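Local coordinates for m3DLH protein (Halieaceae bacterium, PDB 7JKA), which probably hydrolyses dienelactone-type ester bonds as a dienelactone hydrolase family enzyme of the alpha/beta-hydrolase fold, with possible phosphotriesterase activity, at residues V152-G157 with T240-L245. Sequence-based numbering, arbitrary orientation. Where two conformers were deposited one is given.
Sequences VTFHAG and TAMRNL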
ATOM      1  N   VAL A 152       2.450   5.418  -2.310  1.00 13.20           N
ATOM      2  CA  VAL A 152       3.575   4.742  -2.959  1.00 11.17           C
ATOM      3  C   VAL A 152       3.209   3.291  -3.149  1.00 13.00           C
ATOM      4  O   VAL A 152       2.774   2.631  -2.195  1.00 12.39           O
ATOM      5  CB  VAL A 152       4.877   4.854  -2.144  1.00 11.87           C
ATOM      6  CG1 VAL A 152       6.038   4.238  -2.964  1.00 11.97           C
ATOM      7  CG2 VAL A 152       5.177   6.313  -1.810  1.00 13.84           C
ATOM      8  N   THR A 153       3.365   2.784  -4.368  1.00 12.61           N
ATOM      9  CA  THR A 153       3.091   1.381  -4.644  1.00 11.48           C
ATOM     10  C   THR A 153       4.370   0.640  -5.000  1.00 13.07           C
ATOM     11  O   THR A 153       5.296   1.200  -5.595  1.00 12.12           O
ATOM     12  CB  THR A 153       2.064   1.203  -5.773  1.00 11.70           C
ATOM     13  OG1 THR A 153       2.623   1.603  -7.044  1.00 13.14           O
ATOM     14  CG2 THR A 153       0.856   2.057  -5.503  1.00 12.73           C
ATOM     15  N   PHE A 154       4.420  -0.634  -4.624  1.00 11.64           N
ATOM     16  CA  PHE A 154       5.566  -1.484  -4.929  1.00 12.99           C
ATOM     17  C   PHE A 154       5.060  -2.705  -5.675  1.00 14.98           C
ATOM     18  O   PHE A 154       4.219  -3.448  -5.151  1.00 12.20           O
ATOM     19  CB  PHE A 154       6.305  -1.917  -3.657  1.00 12.33           C
ATOM     20  CG  PHE A 154       6.840  -0.775  -2.832  1.00 11.45           C
ATOM     21  CD1 PHE A 154       6.074  -0.207  -1.811  1.00 11.81           C
ATOM     22  CD2 PHE A 154       8.129  -0.316  -3.033  1.00 13.56           C
ATOM     23  CE1 PHE A 154       6.561   0.830  -1.042  1.00 12.68           C
ATOM     24  CE2 PHE A 154       8.644   0.735  -2.272  1.00 12.48           C
ATOM     25  CZ  PHE A 154       7.845   1.306  -1.258  1.00 10.47           C
ATOM     26  N   HIS A 155       5.571  -2.909  -6.885  1.00 14.11           N
ATOM     27  CA  HIS A 155       5.191  -4.031  -7.763  1.00 12.50           C
ATOM     28  C   HIS A 155       3.688  -4.312  -7.716  1.00 13.11           C
ATOM     29  O   HIS A 155       3.249  -5.444  -7.491  1.00 15.42           O
ATOM     30  CB  HIS A 155       6.015  -5.301  -7.481  1.00 12.62           C
ATOM     31  CG  HIS A 155       6.172  -5.660  -6.026  1.00 15.92           C
ATOM     32  ND1 HIS A 155       5.245  -6.413  -5.331  1.00 16.54           N
ATOM     33  CD2 HIS A 155       7.176  -5.408  -5.151  1.00 13.76           C
ATOM     34  CE1 HIS A 155       5.656  -6.577  -4.085  1.00 18.99           C
ATOM     35  NE2 HIS A 155       6.820  -5.970  -3.943  1.00 15.52           N
ATOM     36  N   ALA A 156       2.902  -3.265  -7.969  1.00 12.48           N
ATOM     37  CA  ALA A 156       1.440  -3.327  -7.893  1.00 12.62           C
ATOM     38  C   ALA A 156       0.796  -3.533  -9.251  1.00 13.66           C
ATOM     39  O   ALA A 156       1.142  -2.869 -10.227  1.00 15.05           O
ATOM     40  CB  ALA A 156       0.883  -2.037  -7.282  1.00 14.51           C
ATOM     41  N   GLY A 157      -0.203  -4.416  -9.286  1.00 14.77           N
ATOM     42  CA  GLY A 157      -1.107  -4.428 -10.421  1.00 18.44           C
ATOM     43  C   GLY A 157      -1.863  -3.119 -10.510  1.00 13.95           C
ATOM     44  O   GLY A 157      -2.082  -2.427  -9.508  1.00 15.98           O
ATOM     45  N   THR A 240      14.159   3.877  -0.674  1.00 13.38           N
ATOM     46  CA  THR A 240      14.739   5.212  -0.603  1.00 11.98           C
ATOM     47  C   THR A 240      13.870   6.223  -1.334  1.00 13.85           C
ATOM     48  O   THR A 240      13.677   7.347  -0.859  1.00 13.26           O
ATOM     49  CB  THR A 240      16.148   5.191  -1.200  1.00 14.89           C
ATOM     50  OG1 THR A 240      16.991   4.412  -0.344  1.00 17.00           O
ATOM     51  CG2 THR A 240      16.744   6.604  -1.322  1.00 14.89           C
ATOM     52  N   ALA A 241      13.351   5.852  -2.513  1.00 12.77           N
ATOM     53  CA  ALA A 241      12.489   6.783  -3.232  1.00 12.13           C
ATOM     54  C   ALA A 241      11.248   7.117  -2.416  1.00 13.65           C
ATOM     55  O   ALA A 241      10.830   8.277  -2.369  1.00 14.17           O
ATOM     56  CB  ALA A 241      12.117   6.207  -4.601  1.00 12.40           C
ATOM     57  N   MET A 242      10.657   6.114  -1.750  1.00 11.94           N
ATOM     58  CA  MET A 242       9.538   6.351  -0.846  1.00 12.79           C
ATOM     59  C   MET A 242       9.928   7.307   0.270  1.00 11.71           C
ATOM     60  O   MET A 242       9.200   8.264   0.568  1.00 12.87           O
ATOM     61  CB  MET A 242       9.082   5.024  -0.252  1.00 11.50           C
ATOM     62  CG  MET A 242       7.915   5.145   0.734  1.00 12.67           C
ATOM     63  SD  MET A 242       7.857   3.743   1.865  1.00 13.84           S
ATOM     64  CE  MET A 242       9.244   4.173   2.918  1.00 14.44           C
ATOM     65  N   ARG A 243      11.070   7.055   0.914  0.56 13.18           N
ATOM     66  CA  ARG A 243      11.519   7.929   1.996  0.56 13.79           C
ATOM     67  C   ARG A 243      11.735   9.357   1.509  0.56 14.29           C
ATOM     68  O   ARG A 243      11.388  10.309   2.212  0.56 15.81           O
ATOM     69  CB  ARG A 243      12.803   7.389   2.623  0.56 15.53           C
ATOM     70  CG  ARG A 243      12.644   6.131   3.446  0.56 14.16           C
ATOM     71  CD  ARG A 243      13.982   5.774   4.113  0.56 14.85           C
ATOM     72  NE  ARG A 243      14.393   6.811   5.066  0.56 18.79           N
ATOM     73  CZ  ARG A 243      15.542   6.816   5.744  0.56 23.85           C
ATOM     74  NH1 ARG A 243      16.419   5.832   5.593  0.56 28.93           N
ATOM     75  NH2 ARG A 243      15.804   7.801   6.589  0.56 23.65           N
ATOM     76  N   ASN A 244      12.313   9.531   0.314  1.00 15.43           N
ATOM     77  CA  ASN A 244      12.524  10.886  -0.208  1.00 14.04           C
ATOM     78  C   ASN A 244      11.199  11.605  -0.432  1.00 14.64           C
ATOM     79  O   ASN A 244      11.095  12.811  -0.187  1.00 17.11           O
ATOM     80  CB  ASN A 244      13.309  10.865  -1.524  1.00 16.22           C
ATOM     81  CG  ASN A 244      14.761  10.400  -1.365  1.00 16.85           C
ATOM     82  OD1 ASN A 244      15.361  10.491  -0.302  1.00 19.53           O
ATOM     83  ND2 ASN A 244      15.338   9.921  -2.473  1.00 14.33           N
ATOM     84  N   LEU A 245      10.187  10.888  -0.935  1.00 13.86           N
ATOM     85  CA  LEU A 245       8.870  11.491  -1.145  1.00 13.94           C
ATOM     86  C   LEU A 245       8.225  11.854   0.183  1.00 13.56           C
ATOM     87  O   LEU A 245       7.700  12.962   0.349  1.00 14.32           O
ATOM     88  CB  LEU A 245       7.960  10.538  -1.922  1.00 14.72           C
ATOM     89  CG  LEU A 245       6.569  11.097  -2.250  1.00 12.36           C
ATOM     90  CD1 LEU A 245       6.669  12.377  -3.080  1.00 19.45           C
ATOM     91  CD2 LEU A 245       5.747  10.055  -2.988  1.00 18.96           C
TER
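The Phe-154 ring meets Met-242 at its edge, in a Met-aromatic contact. Met-242 SD lies close to the ring plane, 85° off the ring normal and 5.3 Å from the centroid of the Phe-154 ring. Phe-154 CZ is 4.0 Å from Met-242 SD. Phe-131 stacks with the same ring. This is strand-on-helix packing of the alpha/beta-hydrolase fold: helix 232-250 packs on the sheet. Strand 152-154 and helix 240-245 run nearly antiparallel, their axes 9.7 Å apart at closest approach. Val-152 points toward the helix. Its CG2 touches Met-242 CG at 3.9 Å, and the two side chains cross at about a right angle. With CG anti to the backbone N (chi1 179°), the Met-242 chain reaches toward the strand; the bend at chi3 (74°) then turns its methyl end aside. All four touching residues are buried and the contact is wholly apolar. Leu-174 and Ile-129, on the neighbouring strands, add to the same layer. Just past Phe-154 the chain turns into a loop, where His-155 touches Cys-132 of a probable nucleophile elbow. On the helix, one turn beyond Met-242, Leu-245 CD2 rests 4.0 Å from Val-152 CG2.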